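Local coordinates for hypothetical protein SPy2152 (PDB 2FU2) that probably protects its producer from a bacteriocin, as a small helical immunity protein of the enterocin A immunity family, at residues A[54-57]-A[58-62]. Numbering follows the deposited sequence.
Sequences INQY and ILTHQ
With CG of Tyr57 anti to the backbone N (chi1 -174°) and CG of His61 instead beside its own backbone N (chi1 -72°), the two side chains, one helical turn apart, bring their rings together in an offset stack. The ring centroids lie 4.1 Å apart and the planes are inclined by only 21°. His61 CD2 sits over the centre of the phenol ring, whereas Tyr57 CZ meets the imidazole face toward its rim, 3.4 Å from His61 CD2. Two flat groups suit this place, since each offers a broad face to the other. The backbone also joins the two residues: His61 N donates to Tyr57 O, and that same oxygen lies in the imidazole plane, at the ring's edge near CD2.

Gln56 O is gripped twice by Thr60, by N at 3.0 Å and by OG1 at 2.7 Å, the two donors arriving from opposite faces of the carbonyl plane. Thr60 suits this exposed turn because its short beta-hydroxyl can reach back to a carbonyl four residues earlier. The extended side chain of Gln56 carries OE1 away to a hydrogen bond with Tyr25 OH.

Earlier in the turn the hydrogen bonds are straighter: the N-H of Ile58 points almost directly at Ile54 O, and that of Leu59 at Asn55 O. On the apolar side Ile54 CG2 touches Ile58 CD1 at 3.8 Å, branched chains that suit a buried face; Ile54 also packs against helices 24-40 and 67-78. Phe26 meets the buried Tyr57 ring edge-to-face.

His61 is the first residue to leave helical geometry, and Gln62, at positive phi, is the C' residue of a Schellman motif, with Phe63 N returning to Ile58 O and Gln62 N making a weak bond to Leu59 O; the whole is the C-terminal end of helix 44-60 in a compact helical bundle.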
# COMPACT_ATOMS: atom_id res chain seq x y z
N ILE A 54 -4.08 -3.66 -1.68
CA ILE A 54 -3.36 -3.63 -2.94
C ILE A 54 -3.85 -4.68 -3.92
O ILE A 54 -4.04 -4.38 -5.10
CB ILE A 54 -1.80 -3.70 -2.74
CG1 ILE A 54 -1.31 -2.57 -1.83
CG2 ILE A 54 -1.10 -3.54 -4.07
CD1 ILE A 54 -1.51 -1.14 -2.47
N ASN A 55 -4.13 -5.90 -3.45
CA ASN A 55 -4.83 -6.86 -4.35
C ASN A 55 -6.09 -6.26 -4.96
O ASN A 55 -6.29 -6.37 -6.18
CB ASN A 55 -5.17 -8.17 -3.65
CG ASN A 55 -3.96 -8.89 -3.23
OD1 ASN A 55 -2.85 -8.57 -3.68
ND2 ASN A 55 -4.13 -9.87 -2.38
N GLN A 56 -6.91 -5.63 -4.09
CA GLN A 56 -8.16 -5.02 -4.47
C GLN A 56 -7.90 -3.93 -5.50
O GLN A 56 -8.59 -3.86 -6.50
CB GLN A 56 -8.82 -4.44 -3.23
CG GLN A 56 -9.78 -3.27 -3.50
CD GLN A 56 -10.61 -2.85 -2.27
OE1 GLN A 56 -10.09 -2.74 -1.15
NE2 GLN A 56 -11.88 -2.62 -2.47
N TYR A 57 -6.87 -3.10 -5.28
CA TYR A 57 -6.55 -2.06 -6.26
C TYR A 57 -6.15 -2.70 -7.62
O TYR A 57 -6.68 -2.35 -8.73
CB TYR A 57 -5.45 -1.13 -5.75
CG TYR A 57 -5.27 -0.03 -6.69
CD1 TYR A 57 -5.94 1.15 -6.51
CD2 TYR A 57 -4.51 -0.22 -7.86
CE1 TYR A 57 -5.84 2.20 -7.46
CE2 TYR A 57 -4.39 0.81 -8.83
CZ TYR A 57 -5.06 2.03 -8.62
OH TYR A 57 -4.97 3.04 -9.55
N ILE A 58 -5.23 -3.66 -7.54
CA ILE A 58 -4.72 -4.31 -8.80
C ILE A 58 -5.87 -4.97 -9.60
O ILE A 58 -6.06 -4.72 -10.80
CB ILE A 58 -3.55 -5.31 -8.53
CG1 ILE A 58 -2.38 -4.56 -7.88
CG2 ILE A 58 -3.11 -5.94 -9.79
CD1 ILE A 58 -1.22 -5.44 -7.41
N LEU A 59 -6.66 -5.78 -8.90
CA LEU A 59 -7.73 -6.50 -9.59
C LEU A 59 -8.80 -5.51 -10.14
O LEU A 59 -9.37 -5.73 -11.22
CB LEU A 59 -8.31 -7.50 -8.64
CG LEU A 59 -7.40 -8.67 -8.21
CD1 LEU A 59 -8.18 -9.64 -7.30
CD2 LEU A 59 -6.88 -9.48 -9.42
N THR A 60 -9.05 -4.41 -9.41
CA THR A 60 -10.11 -3.49 -9.76
C THR A 60 -9.70 -2.81 -11.05
O THR A 60 -10.52 -2.46 -11.86
CB THR A 60 -10.40 -2.45 -8.64
OG1 THR A 60 -10.95 -3.12 -7.49
CG2 THR A 60 -11.46 -1.45 -9.06
N HIS A 61 -8.39 -2.60 -11.21
CA HIS A 61 -7.88 -1.89 -12.37
C HIS A 61 -7.31 -2.77 -13.44
O HIS A 61 -6.56 -2.30 -14.25
CB HIS A 61 -6.85 -0.91 -11.91
CG HIS A 61 -7.43 0.24 -11.19
ND1 HIS A 61 -7.86 1.38 -11.84
CD2 HIS A 61 -7.74 0.40 -9.87
CE1 HIS A 61 -8.36 2.22 -10.95
NE2 HIS A 61 -8.29 1.65 -9.75
N GLN A 62 -7.65 -4.04 -13.41
CA GLN A 62 -7.23 -5.00 -14.46
C GLN A 62 -5.72 -5.04 -14.72
O GLN A 62 -5.29 -5.17 -15.85
CB GLN A 62 -8.01 -4.76 -15.76
CG GLN A 62 -9.54 -4.64 -15.52
CD GLN A 62 -10.14 -5.93 -14.90
OE1 GLN A 62 -10.84 -5.87 -13.88
NE2 GLN A 62 -9.83 -7.09 -15.51